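PDB 2BCG: Rab GDP-dissociation inhibitor from Saccharomyces cerevisiae, which keeps the Rab GTPase SEC4 in its GDP-bound form by blocking GDP release, and extracts GDP-bound YPT7 from vacuolar membranes. Local coordinates for residues T19-I25 and L244-A249; Y236-G240 and V350-V356; P290-P296 and N410-S416; C315-V321 and L385-E390. One frame throughout, in Å; residues are numbered along the deposited sequence. Where two conformers were deposited one is given.

Contact 1: residues T19-I25 and L244-A249; sequences TGITECI and LPQGFA
Leu244 and Pro245 both receive the CD1 methyl of Ile21, which rests 3.8 Å from Leu244 CB and 3.6 Å from Pro245 N. With CG1 of Ile21 anti to the backbone N (chi1 -174°), the branch swings across to the other helix. Pro245 turns its ring into the junction: its CB lies 3.4 Å from Thr19 O, while Cys24 SG sits alongside, 3.7 Å from that same CB. One turn on, Phe248 fills the groove beside Cys24 and Ile25. Its CB comes within 3.4 Å of Cys24 O, and Ile25 CG1 stands almost squarely over the ring centre in a CH-pi contact, 3.6 Å from the centroid and 10° off the normal. Ile21 CD1 reaches the same ring obliquely at CD2, and Ile100, Leu101 and Thr104 of helix 96-104 also pack on Phe248. Cut back to alanine, this position is likely to leave Ile25 CG1 with no ring beneath it and to open a gap toward helix 96-104. Ala249 closes the row, its CB 4.4 Å from Cys24 SG. Helices 21-25 and 244-249 run nearly parallel, their axes 8.1 Å apart at an angle of 18°, close enough for backbone to meet side chain. Gly20 occupies the N-cap position of helix 21-32, which follows strand 14-17 directly, the beta-alpha start of the Rossmann-like dinucleotide-binding fold to which the GDI family is related.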
loop_
_atom_site.group_PDB
_atom_site.type_symbol
_atom_site.label_atom_id
_atom_site.label_comp_id
_atom_site.label_asym_id
_atom_site.label_seq_id
_atom_site.Cartn_x
_atom_site.Cartn_y
_atom_site.Cartn_z
ATOM N N THR A 19 -6.937 -1.680 -9.901
ATOM C CA THR A 19 -5.786 -1.976 -9.041
ATOM C C THR A 19 -5.917 -1.367 -7.653
ATOM O O THR A 19 -4.905 -1.009 -7.036
ATOM C CB THR A 19 -4.456 -1.524 -9.683
ATOM O OG1 THR A 19 -4.501 -0.109 -9.968
ATOM C CG2 THR A 19 -4.177 -2.279 -10.975
ATOM N N GLY A 20 -7.147 -1.289 -7.134
ATOM C CA GLY A 20 -7.304 -1.174 -5.684
ATOM C C GLY A 20 -6.637 -2.282 -4.897
ATOM O O GLY A 20 -6.406 -3.397 -5.406
ATOM N N ILE A 21 -6.374 -2.008 -3.623
ATOM C CA ILE A 21 -5.678 -2.992 -2.793
ATOM C C ILE A 21 -6.383 -4.388 -2.717
ATOM O O ILE A 21 -5.714 -5.412 -2.722
ATOM C CB ILE A 21 -5.419 -2.408 -1.377
ATOM C CG1 ILE A 21 -4.574 -3.347 -0.510
ATOM C CG2 ILE A 21 -6.717 -2.003 -0.674
ATOM C CD1 ILE A 21 -3.287 -3.771 -1.117
ATOM N N THR A 22 -7.703 -4.435 -2.601
ATOM C CA THR A 22 -8.366 -5.746 -2.540
ATOM C C THR A 22 -7.998 -6.579 -3.765
ATOM O O THR A 22 -7.610 -7.752 -3.626
ATOM C CB THR A 22 -9.869 -5.568 -2.448
ATOM O OG1 THR A 22 -10.175 -4.802 -1.291
ATOM C CG2 THR A 22 -10.595 -6.921 -2.423
ATOM N N GLU A 23 -8.056 -5.956 -4.941
ATOM C CA GLU A 23 -7.773 -6.661 -6.206
ATOM C C GLU A 23 -6.302 -7.024 -6.308
ATOM O O GLU A 23 -5.944 -8.102 -6.796
ATOM C CB GLU A 23 -8.149 -5.817 -7.421
ATOM C CG GLU A 23 -9.623 -5.835 -7.758
ATOM C CD GLU A 23 -10.501 -5.104 -6.757
ATOM O OE1 GLU A 23 -11.686 -5.507 -6.607
ATOM O OE2 GLU A 23 -10.055 -4.074 -6.196
ATOM N N CYS A 24 -5.425 -6.093 -5.914
ATOM C CA CYS A 24 -3.997 -6.378 -6.003
ATOM C C CYS A 24 -3.621 -7.537 -5.042
ATOM O O CYS A 24 -2.830 -8.381 -5.419
ATOM C CB CYS A 24 -3.151 -5.139 -5.720
ATOM S SG CYS A 24 -3.322 -3.876 -6.992
ATOM N N ILE A 25 -4.222 -7.612 -3.850
ATOM C CA ILE A 25 -3.918 -8.751 -2.964
ATOM C C ILE A 25 -4.350 -10.054 -3.600
ATOM O O ILE A 25 -3.602 -11.046 -3.598
ATOM C CB ILE A 25 -4.548 -8.599 -1.560
ATOM C CG1 ILE A 25 -3.876 -7.404 -0.865
ATOM C CG2 ILE A 25 -4.285 -9.874 -0.712
ATOM C CD1 ILE A 25 -4.506 -7.036 0.509
ATOM N N LEU A 244 0.787 -0.008 -0.895
ATOM C CA LEU A 244 0.272 -1.364 -0.661
ATOM C C LEU A 244 -0.180 -2.037 -1.977
ATOM O O LEU A 244 0.310 -3.130 -2.295
ATOM C CB LEU A 244 -0.843 -1.343 0.412
ATOM C CG LEU A 244 -0.323 -0.964 1.807
ATOM C CD1 LEU A 244 -1.530 -0.548 2.689
ATOM C CD2 LEU A 244 0.475 -2.118 2.456
ATOM N N PRO A 245 -1.118 -1.430 -2.742
ATOM C CA PRO A 245 -1.499 -2.115 -4.002
ATOM C C PRO A 245 -0.300 -2.285 -4.923
ATOM O O PRO A 245 -0.178 -3.309 -5.584
ATOM C CB PRO A 245 -2.574 -1.195 -4.626
ATOM C CG PRO A 245 -2.380 0.151 -3.924
ATOM C CD PRO A 245 -1.889 -0.176 -2.539
ATOM N N GLN A 246 0.587 -1.306 -4.958
ATOM C CA GLN A 246 1.769 -1.398 -5.834
ATOM C C GLN A 246 2.628 -2.602 -5.427
ATOM O O GLN A 246 3.178 -3.305 -6.279
ATOM C CB GLN A 246 2.585 -0.108 -5.794
ATOM C CG GLN A 246 1.851 1.027 -6.530
ATOM C CD GLN A 246 2.657 2.305 -6.532
ATOM O OE1 GLN A 246 3.719 2.390 -7.134
ATOM N NE2 GLN A 246 2.165 3.298 -5.828
ATOM N N GLY A 247 2.702 -2.846 -4.123
ATOM C CA GLY A 247 3.509 -3.963 -3.647
ATOM C C GLY A 247 2.907 -5.308 -3.988
ATOM O O GLY A 247 3.626 -6.266 -4.363
ATOM N N PHE A 248 1.592 -5.427 -3.814
ATOM C CA PHE A 248 0.934 -6.690 -4.169
ATOM C C PHE A 248 0.937 -6.900 -5.691
ATOM O O PHE A 248 0.997 -8.055 -6.154
ATOM C CB PHE A 248 -0.454 -6.788 -3.544
ATOM C CG PHE A 248 -0.391 -7.133 -2.079
ATOM C CD1 PHE A 248 -0.161 -8.469 -1.671
ATOM C CD2 PHE A 248 -0.465 -6.127 -1.108
ATOM C CE1 PHE A 248 -0.064 -8.793 -0.309
ATOM C CE2 PHE A 248 -0.333 -6.446 0.266
ATOM C CZ PHE A 248 -0.165 -7.786 0.664
ATOM N N ALA A 249 0.859 -5.813 -6.463
ATOM C CA ALA A 249 0.971 -5.917 -7.942
ATOM C C ALA A 249 2.359 -6.440 -8.322
ATOM O O ALA A 249 2.492 -7.276 -9.226
ATOM C CB ALA A 249 0.718 -4.560 -8.603
#

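Contact 2: residues Y236-G240 and V350-V356; sequences YPMYG and VSDAHNV
Tyr236 holds CG anti to its amide nitrogen (chi1 -175°), which carries the ring across to Val350 and His354, whose own CG lies beside the backbone N (chi1 -77°). In one of the two His354 conformers, the rings make an edge-to-face pair with planes at 90° and centroids 5.1 Å apart, the Tyr236 edge directed at the His354 face. Val350 CG1 stands over the centre of the tyrosine ring, 3.8 Å from the centroid, and Pro237 CD lies against the opposite face toward the rim. The Tyr236 hydroxyl is hydrogen-bonded to Asp85. Pro237 to Gly240 form a type II beta turn, within the region that interacts with YPT1; the turn meets the short 3-10 segment and loop that follow strand 345-351, where Tyr239 N donates to His354 O at 2.8 Å. Beyond that bond, the Tyr239 ring lies beside Asn355, whose CB makes a CH-pi contact and whose OD1 sits over the ring face, 3.4 Å from Tyr239 CZ. Met238, bent at both chi2 and chi3, folds its methyl CE to 3.3 Å from Asn355 OD1. At Gly240, a beta carbon would be jammed against the preceding carbonyl; Gly240 N packs on Val356 CG1, 3.6 Å away.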
loop_
_atom_site.group_PDB
_atom_site.type_symbol
_atom_site.label_atom_id
_atom_site.label_comp_id
_atom_site.label_asym_id
_atom_site.label_seq_id
_atom_site.Cartn_x
_atom_site.Cartn_y
_atom_site.Cartn_z
ATOM N N TYR A 236 1.358 2.374 9.752
ATOM C CA TYR A 236 1.038 3.149 8.547
ATOM C C TYR A 236 2.238 3.043 7.584
ATOM O O TYR A 236 3.373 3.132 8.023
ATOM C CB TYR A 236 0.746 4.615 8.898
ATOM C CG TYR A 236 0.302 5.439 7.699
ATOM C CD1 TYR A 236 -1.027 5.432 7.278
ATOM C CD2 TYR A 236 1.235 6.194 6.960
ATOM C CE1 TYR A 236 -1.424 6.137 6.144
ATOM C CE2 TYR A 236 0.833 6.910 5.840
ATOM C CZ TYR A 236 -0.481 6.868 5.431
ATOM O OH TYR A 236 -0.822 7.604 4.318
ATOM N N PRO A 237 1.985 2.828 6.290
ATOM C CA PRO A 237 3.104 2.704 5.335
ATOM C C PRO A 237 3.795 4.019 4.986
ATOM O O PRO A 237 3.139 5.035 4.691
ATOM C CB PRO A 237 2.439 2.163 4.062
ATOM C CG PRO A 237 1.028 2.647 4.145
ATOM C CD PRO A 237 0.675 2.689 5.626
ATOM N N MET A 238 5.125 3.973 4.938
ATOM C CA MET A 238 5.905 5.075 4.392
ATOM C C MET A 238 5.504 5.273 2.924
ATOM O O MET A 238 5.361 4.291 2.142
ATOM C CB MET A 238 7.407 4.745 4.477
ATOM C CG MET A 238 7.948 4.574 5.881
ATOM S SD MET A 238 7.735 6.057 6.887
ATOM C CE MET A 238 8.854 7.157 5.997
ATOM N N TYR A 239 5.330 6.546 2.574
ATOM C CA TYR A 239 4.872 7.015 1.256
ATOM C C TYR A 239 3.384 6.795 0.961
ATOM O O TYR A 239 2.924 7.089 -0.145
ATOM C CB TYR A 239 5.708 6.455 0.099
ATOM C CG TYR A 239 7.164 6.775 0.140
ATOM C CD1 TYR A 239 7.662 8.048 -0.197
ATOM C CD2 TYR A 239 8.060 5.803 0.527
ATOM C CE1 TYR A 239 9.051 8.301 -0.181
ATOM C CE2 TYR A 239 9.417 6.028 0.530
ATOM C CZ TYR A 239 9.900 7.273 0.205
ATOM O OH TYR A 239 11.243 7.462 0.241
ATOM N N GLY A 240 2.640 6.391 1.975
ATOM C CA GLY A 240 1.199 6.387 1.860
ATOM C C GLY A 240 0.607 5.040 1.472
ATOM O O GLY A 240 1.317 4.083 1.088
ATOM N N VAL A 350 -1.332 12.066 9.599
ATOM C CA VAL A 350 0.016 11.611 9.268
ATOM C C VAL A 350 0.767 12.867 8.798
ATOM O O VAL A 350 0.140 13.926 8.563
ATOM C CB VAL A 350 -0.016 10.463 8.202
ATOM C CG1 VAL A 350 -0.518 9.145 8.820
ATOM C CG2 VAL A 350 -0.874 10.895 6.967
ATOM N N SER A 351 2.069 12.769 8.620
ATOM C CA SER A 351 2.822 13.967 8.336
ATOM C C SER A 351 4.098 13.638 7.554
ATOM O O SER A 351 4.224 12.565 6.986
ATOM C CB SER A 351 3.100 14.691 9.651
ATOM O OG SER A 351 3.940 13.908 10.485
ATOM N N ASP A 352 5.044 14.571 7.558
ATOM C CA ASP A 352 6.293 14.381 6.814
ATOM C C ASP A 352 7.052 13.133 7.310
ATOM O O ASP A 352 7.900 12.584 6.576
ATOM C CB ASP A 352 7.157 15.682 6.654
ATOM C CG ASP A 352 7.994 16.033 7.902
ATOM O OD1 ASP A 352 8.437 17.209 7.994
ATOM O OD2 ASP A 352 8.220 15.177 8.766
ATOM N N ALA A 353 6.759 12.672 8.539
ATOM C CA ALA A 353 7.424 11.486 9.108
ATOM C C ALA A 353 7.133 10.211 8.320
ATOM O O ALA A 353 7.853 9.216 8.427
ATOM C CB ALA A 353 7.014 11.288 10.570
ATOM N N HIS A 354 6.036 10.242 7.561
ATOM C CA HIS A 354 5.596 9.095 6.770
ATOM C C HIS A 354 5.765 9.391 5.273
ATOM O O HIS A 354 5.284 8.602 4.456
ATOM C CB HIS A 354 4.158 8.604 7.189
ATOM C CG HIS A 354 4.078 7.791 8.480
ATOM N ND1 HIS A 354 3.765 8.351 9.703
ATOM C CD2 HIS A 354 4.168 6.453 8.709
ATOM C CE1 HIS A 354 3.703 7.410 10.630
ATOM N NE2 HIS A 354 3.934 6.243 10.051
ATOM N N ASN A 355 6.481 10.463 4.909
ATOM C CA ASN A 355 6.767 10.793 3.491
ATOM C C ASN A 355 5.511 11.003 2.645
ATOM O O ASN A 355 5.444 10.582 1.482
ATOM C CB ASN A 355 7.703 9.747 2.843
ATOM C CG ASN A 355 9.091 9.710 3.492
ATOM O OD1 ASN A 355 9.872 8.757 3.275
ATOM N ND2 ASN A 355 9.409 10.729 4.266
ATOM N N VAL A 356 4.494 11.616 3.248
ATOM C CA VAL A 356 3.254 11.858 2.529
ATOM C C VAL A 356 3.001 13.320 2.219
ATOM O O VAL A 356 2.096 13.620 1.483
ATOM C CB VAL A 356 2.043 11.266 3.281
ATOM C CG1 VAL A 356 2.133 9.730 3.256
ATOM C CG2 VAL A 356 1.981 11.819 4.717
#

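Contact 3: residues P290-P296 and N410-S416; sequences PLVIADP and NIYLSRS
Strands 292-294 and 411-413 are the last two of the five-stranded parallel sheet of the Rossmann-like fold, and 411-413 forms one of its edges. Four backbone bonds join them in a regular ladder: Val292 N to Asn410 O, Tyr412 N to Val292 O, Ala294 N to Tyr412 O and Ser414 N to Ala294 O, the last at 3.0 Å. On one face Val292 CG1, placed between its backbone N and carbonyl carbon (chi1 67°), comes alongside Ile411 CG1, 3.7 Å away, and Leu413 CD2 leans to within 3.8 Å of Ala294 CB. On the other, Tyr412 offers its ring edge to Leu291, with Leu291 CB in the ring plane 3.9 Å from CE1. At the start of the ladder a water bridges the two segments, donating to Pro290 O and, in one conformer of Asn410, accepting from its ND2. Past the far end, Pro296 sets CG 3.2 Å from Ser414 O, a buried carbonyl with no polar partner in the model, and CD 3.8 Å from Ser414 OG. A glycine in its place would probably strip the cover from that carbonyl and let the chain after Asp295 turn more freely. Strand 14-17 pairs with 292-294 from the inner side. Helix 21-32 packs on Ile293 and Asp295, its Glu23 taking the Ser414 hydroxyl, while helix 424-438 lies against Leu291, Tyr412 and Ser414.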
loop_
_atom_site.group_PDB
_atom_site.type_symbol
_atom_site.label_atom_id
_atom_site.label_comp_id
_atom_site.label_asym_id
_atom_site.label_seq_id
_atom_site.Cartn_x
_atom_site.Cartn_y
_atom_site.Cartn_z
ATOM N N PRO A 290 -11.808 -17.827 -17.486
ATOM C CA PRO A 290 -13.071 -18.352 -16.914
ATOM C C PRO A 290 -13.713 -17.518 -15.805
ATOM O O PRO A 290 -14.912 -17.693 -15.510
ATOM C CB PRO A 290 -12.670 -19.715 -16.338
ATOM C CG PRO A 290 -11.222 -19.819 -16.417
ATOM C CD PRO A 290 -10.660 -18.711 -17.231
ATOM N N LEU A 291 -12.959 -16.592 -15.216
ATOM C CA LEU A 291 -13.549 -15.724 -14.209
ATOM C C LEU A 291 -12.879 -14.352 -14.200
ATOM O O LEU A 291 -11.751 -14.194 -14.677
ATOM C CB LEU A 291 -13.478 -16.369 -12.807
ATOM C CG LEU A 291 -12.104 -16.664 -12.221
ATOM C CD1 LEU A 291 -11.855 -15.588 -11.186
ATOM C CD2 LEU A 291 -11.988 -18.034 -11.556
ATOM N N VAL A 292 -13.602 -13.387 -13.641
ATOM C CA VAL A 292 -13.071 -12.036 -13.431
ATOM C C VAL A 292 -13.248 -11.660 -11.947
ATOM O O VAL A 292 -14.234 -12.047 -11.291
ATOM C CB VAL A 292 -13.762 -10.998 -14.379
ATOM C CG1 VAL A 292 -15.235 -10.802 -14.043
ATOM C CG2 VAL A 292 -12.997 -9.648 -14.366
ATOM N N ILE A 293 -12.282 -10.901 -11.436
ATOM C CA ILE A 293 -12.347 -10.259 -10.104
ATOM C C ILE A 293 -12.265 -8.755 -10.390
ATOM O O ILE A 293 -11.413 -8.325 -11.154
ATOM C CB ILE A 293 -11.172 -10.719 -9.216
ATOM C CG1 ILE A 293 -11.224 -12.247 -8.998
ATOM C CG2 ILE A 293 -11.145 -9.910 -7.904
ATOM C CD1 ILE A 293 -10.054 -12.793 -8.294
ATOM N N ALA A 294 -13.181 -7.962 -9.846
ATOM C CA ALA A 294 -13.194 -6.539 -10.200
ATOM C C ALA A 294 -13.785 -5.674 -9.112
ATOM O O ALA A 294 -14.516 -6.162 -8.244
ATOM C CB ALA A 294 -13.964 -6.336 -11.471
ATOM N N ASP A 295 -13.460 -4.385 -9.152
ATOM C CA ASP A 295 -14.149 -3.453 -8.271
ATOM C C ASP A 295 -15.481 -2.955 -8.857
ATOM O O ASP A 295 -15.752 -3.150 -10.051
ATOM C CB ASP A 295 -13.201 -2.318 -7.810
ATOM C CG ASP A 295 -12.971 -1.243 -8.864
ATOM O OD1 ASP A 295 -13.920 -0.706 -9.472
ATOM O OD2 ASP A 295 -11.789 -0.870 -9.044
ATOM N N PRO A 296 -16.346 -2.386 -8.003
ATOM C CA PRO A 296 -17.663 -1.942 -8.476
ATOM C C PRO A 296 -17.678 -1.022 -9.695
ATOM O O PRO A 296 -18.685 -1.012 -10.445
ATOM C CB PRO A 296 -18.276 -1.260 -7.230
ATOM C CG PRO A 296 -17.608 -2.017 -6.042
ATOM C CD PRO A 296 -16.189 -2.240 -6.538
ATOM N N ASN A 410 -19.428 -15.970 -12.491
ATOM C CA ASN A 410 -17.950 -15.868 -12.361
ATOM C C ASN A 410 -17.465 -14.420 -12.393
ATOM O O ASN A 410 -16.388 -14.146 -12.913
ATOM C CB ASN A 410 -17.206 -16.763 -13.368
ATOM C CG ASN A 410 -17.375 -18.264 -13.069
ATOM O OD1 ASN A 410 -17.449 -18.701 -11.906
ATOM N ND2 ASN A 410 -17.419 -19.066 -14.143
ATOM N N ILE A 411 -18.277 -13.518 -11.844
ATOM C CA ILE A 411 -17.920 -12.103 -11.706
ATOM C C ILE A 411 -17.880 -11.786 -10.218
ATOM O O ILE A 411 -18.928 -11.556 -9.551
ATOM C CB ILE A 411 -18.887 -11.196 -12.468
ATOM C CG1 ILE A 411 -18.842 -11.533 -13.970
ATOM C CG2 ILE A 411 -18.557 -9.727 -12.237
ATOM C CD1 ILE A 411 -19.946 -10.892 -14.782
ATOM N N TYR A 412 -16.644 -11.789 -9.716
ATOM C CA TYR A 412 -16.376 -11.740 -8.285
ATOM C C TYR A 412 -15.977 -10.299 -7.950
ATOM O O TYR A 412 -14.921 -9.821 -8.353
ATOM C CB TYR A 412 -15.260 -12.716 -7.918
ATOM C CG TYR A 412 -15.665 -14.162 -8.173
ATOM C CD1 TYR A 412 -15.312 -14.820 -9.384
ATOM C CD2 TYR A 412 -16.458 -14.834 -7.268
ATOM C CE1 TYR A 412 -15.724 -16.161 -9.635
ATOM C CE2 TYR A 412 -16.876 -16.181 -7.507
ATOM C CZ TYR A 412 -16.503 -16.822 -8.680
ATOM O OH TYR A 412 -16.885 -18.126 -8.911
ATOM N N LEU A 413 -16.868 -9.613 -7.250
ATOM C CA LEU A 413 -16.702 -8.175 -7.013
ATOM C C LEU A 413 -16.338 -7.866 -5.595
ATOM O O LEU A 413 -16.818 -8.494 -4.623
ATOM C CB LEU A 413 -17.984 -7.438 -7.386
ATOM C CG LEU A 413 -18.377 -7.642 -8.861
ATOM C CD1 LEU A 413 -19.761 -7.115 -9.199
ATOM C CD2 LEU A 413 -17.318 -7.114 -9.837
ATOM N N SER A 414 -15.488 -6.848 -5.459
ATOM C CA SER A 414 -15.140 -6.369 -4.126
ATOM C C SER A 414 -16.134 -5.319 -3.624
ATOM O O SER A 414 -16.889 -4.715 -4.416
ATOM C CB SER A 414 -13.711 -5.771 -4.154
ATOM O OG SER A 414 -13.653 -4.722 -5.126
ATOM N N ARG A 415 -16.076 -5.054 -2.319
ATOM C CA ARG A 415 -16.840 -3.982 -1.704
ATOM C C ARG A 415 -16.084 -2.632 -1.767
ATOM O O ARG A 415 -14.851 -2.585 -1.678
ATOM C CB ARG A 415 -17.116 -4.333 -0.238
ATOM C CG ARG A 415 -17.908 -5.662 0.005
ATOM C CD ARG A 415 -17.938 -5.977 1.495
ATOM N NE ARG A 415 -18.791 -4.979 2.139
ATOM C CZ ARG A 415 -20.113 -5.060 2.243
ATOM N NH1 ARG A 415 -20.766 -6.141 1.795
ATOM N NH2 ARG A 415 -20.787 -4.065 2.819
ATOM N N SER A 416 -16.819 -1.535 -1.919
ATOM C CA SER A 416 -16.167 -0.211 -1.802
ATOM C C SER A 416 -15.474 -0.090 -0.452
ATOM O O SER A 416 -15.910 -0.698 0.538
ATOM C CB SER A 416 -17.170 0.934 -1.921
ATOM O OG SER A 416 -17.913 0.866 -3.103
HETATM O O HOH W 1 -17.171 -18.019 -16.973
#

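Contact 4: residues C315-V321 and L385-E390; sequences CILNHPV and LLGPIE
His319 NE2 donates to Pro388 O at 2.8 Å in the carbonyl plane, on a lone pair of the oxygen, with an N-H...O angle of 155°. Next to it on the same ring edge, CE1 comes 3.0 Å from Leu386 O, a buried carbonyl with no polar partner in the model. The imidazole stands with CG between the backbone N and the carbonyl carbon (chi1 57°), and ND1 donates to Pro320 O from above that carbonyl's plane, so bonds at both nitrogens fix the ring's rotation. A water donates to Pro388 O as well and accepts from Asn318 N. Further along, Glu390 N donates to Ile316 O at 2.8 Å, nearly along the C=O axis. To one side of these polar ties is an apolar layer: Leu317 CD2 reaches Ile389 CG1 at 3.8 Å, Ile389 CG2 touches Cys315 CB, and Leu386 CD1 lies 4.1 Å from Cys315 SG. Phe383 of helix 380-383 backs Cys315 and Ile389, and strand 362-369 lies behind Leu386. Ile316 also pairs with Glu391, where strand 391-402 begins. The contact thus joins the end of strand 303-317 to the lead-in of its antiparallel neighbour, the edge strand of the mixed seven-stranded sheet.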
loop_
_atom_site.group_PDB
_atom_site.type_symbol
_atom_site.label_atom_id
_atom_site.label_comp_id
_atom_site.label_asym_id
_atom_site.label_seq_id
_atom_site.Cartn_x
_atom_site.Cartn_y
_atom_site.Cartn_z
ATOM N N CYS A 315 -7.503 17.568 4.893
ATOM C CA CYS A 315 -7.061 18.885 5.339
ATOM C C CYS A 315 -5.557 18.950 5.387
ATOM O O CYS A 315 -4.920 17.990 5.844
ATOM C CB CYS A 315 -7.576 19.161 6.740
ATOM S SG CYS A 315 -9.396 19.101 6.804
ATOM N N ILE A 316 -5.007 20.065 4.908
ATOM C CA ILE A 316 -3.564 20.301 4.997
ATOM C C ILE A 316 -3.340 21.338 6.074
ATOM O O ILE A 316 -3.965 22.396 6.067
ATOM C CB ILE A 316 -2.957 20.811 3.685
ATOM C CG1 ILE A 316 -3.131 19.796 2.547
ATOM C CG2 ILE A 316 -1.470 21.169 3.911
ATOM C CD1 ILE A 316 -2.686 20.353 1.149
ATOM N N LEU A 317 -2.498 20.960 7.027
ATOM C CA LEU A 317 -2.105 21.883 8.112
ATOM C C LEU A 317 -0.646 22.187 7.942
ATOM O O LEU A 317 0.089 21.408 7.355
ATOM C CB LEU A 317 -2.310 21.266 9.487
ATOM C CG LEU A 317 -3.588 20.437 9.722
ATOM C CD1 LEU A 317 -3.584 19.836 11.088
ATOM C CD2 LEU A 317 -4.833 21.279 9.557
ATOM N N ASN A 318 -0.225 23.335 8.477
ATOM C CA ASN A 318 1.203 23.631 8.508
ATOM C C ASN A 318 1.758 23.592 9.943
ATOM O O ASN A 318 2.777 24.237 10.254
ATOM C CB ASN A 318 1.518 24.937 7.771
ATOM C CG ASN A 318 1.001 26.134 8.463
ATOM O OD1 ASN A 318 0.400 26.055 9.532
ATOM N ND2 ASN A 318 1.228 27.308 7.843
ATOM N N HIS A 319 1.062 22.859 10.810
ATOM C CA HIS A 319 1.428 22.722 12.225
ATOM C C HIS A 319 0.812 21.441 12.787
ATOM O O HIS A 319 -0.139 20.905 12.229
ATOM C CB HIS A 319 0.839 23.900 13.001
ATOM C CG HIS A 319 -0.639 23.997 12.834
ATOM N ND1 HIS A 319 -1.515 23.203 13.545
ATOM C CD2 HIS A 319 -1.397 24.733 11.984
ATOM C CE1 HIS A 319 -2.753 23.454 13.151
ATOM N NE2 HIS A 319 -2.706 24.386 12.218
ATOM N N PRO A 320 1.324 20.961 13.940
ATOM C CA PRO A 320 0.695 19.765 14.560
ATOM C C PRO A 320 -0.710 19.964 15.069
ATOM O O PRO A 320 -1.173 21.082 15.257
ATOM C CB PRO A 320 1.616 19.408 15.728
ATOM C CG PRO A 320 2.734 20.360 15.681
ATOM C CD PRO A 320 2.493 21.448 14.705
ATOM N N VAL A 321 -1.412 18.862 15.273
ATOM C CA VAL A 321 -2.777 18.981 15.815
ATOM C C VAL A 321 -2.708 19.368 17.298
ATOM O O VAL A 321 -1.929 18.775 18.061
ATOM C CB VAL A 321 -3.546 17.654 15.616
ATOM C CG1 VAL A 321 -4.901 17.665 16.286
ATOM C CG2 VAL A 321 -3.624 17.338 14.117
ATOM N N LEU A 385 -10.976 20.717 16.002
ATOM C CA LEU A 385 -9.878 20.098 16.768
ATOM C C LEU A 385 -8.542 20.347 16.087
ATOM O O LEU A 385 -7.507 20.094 16.667
ATOM C CB LEU A 385 -10.087 18.597 16.885
ATOM C CG LEU A 385 -11.309 18.140 17.680
ATOM C CD1 LEU A 385 -11.527 16.633 17.559
ATOM C CD2 LEU A 385 -11.125 18.526 19.156
ATOM N N LEU A 386 -8.554 20.803 14.838
ATOM C CA LEU A 386 -7.300 20.832 14.070
ATOM C C LEU A 386 -6.488 22.098 14.138
ATOM O O LEU A 386 -5.363 22.113 13.661
ATOM C CB LEU A 386 -7.570 20.558 12.585
ATOM C CG LEU A 386 -8.303 19.242 12.308
ATOM C CD1 LEU A 386 -8.442 19.038 10.799
ATOM C CD2 LEU A 386 -7.596 18.022 12.910
ATOM N N GLY A 387 -7.040 23.168 14.710
ATOM C CA GLY A 387 -6.373 24.456 14.595
ATOM C C GLY A 387 -6.528 25.023 13.163
ATOM O O GLY A 387 -7.333 24.536 12.362
ATOM N N PRO A 388 -5.763 26.076 12.827
ATOM C CA PRO A 388 -5.941 26.675 11.493
ATOM C C PRO A 388 -5.672 25.677 10.358
ATOM O O PRO A 388 -4.733 24.909 10.403
ATOM C CB PRO A 388 -4.931 27.824 11.482
ATOM C CG PRO A 388 -4.731 28.171 12.937
ATOM C CD PRO A 388 -4.823 26.851 13.662
ATOM N N ILE A 389 -6.507 25.726 9.326
ATOM C CA ILE A 389 -6.392 24.761 8.208
ATOM C C ILE A 389 -5.974 25.534 6.950
ATOM O O ILE A 389 -6.594 26.567 6.609
ATOM C CB ILE A 389 -7.736 23.990 7.983
ATOM C CG1 ILE A 389 -8.127 23.150 9.222
ATOM C CG2 ILE A 389 -7.660 23.171 6.673
ATOM C CD1 ILE A 389 -9.605 22.715 9.267
ATOM N N GLU A 390 -4.919 25.069 6.290
ATOM C CA GLU A 390 -4.412 25.744 5.093
ATOM C C GLU A 390 -5.307 25.532 3.893
ATOM O O GLU A 390 -5.593 26.476 3.149
ATOM C CB GLU A 390 -2.995 25.290 4.779
ATOM C CG GLU A 390 -2.359 26.004 3.617
ATOM C CD GLU A 390 -0.854 25.968 3.684
ATOM O OE1 GLU A 390 -0.311 24.985 4.236
ATOM O OE2 GLU A 390 -0.205 26.917 3.189
HETATM O O HOH W 2 -2.437 25.074 8.900
#

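From the N terminus, contact 1 closes first, bringing helix 21-32 back against helix 243-254 after more than two hundred residues. Contact 2 opens inside that loop, at strand 234-237, and closes at 350-356 beyond it, so the two cross. Contact 3 opens after contact 1 has closed and crosses contact 2 before ending at the sheet-edge strand 411-413. Contact 4 is nested within contact 3 and also crosses contact 2. Contacts 1 and 3 meet through Glu23 and Ser414, tying helix 21-32 to the edge of the parallel sheet. Contacts 2 and 4 both reach the mixed sheet, their nearest atoms about 7 Å apart, while the centres of contacts 3 and 4 are about 39 Å apart.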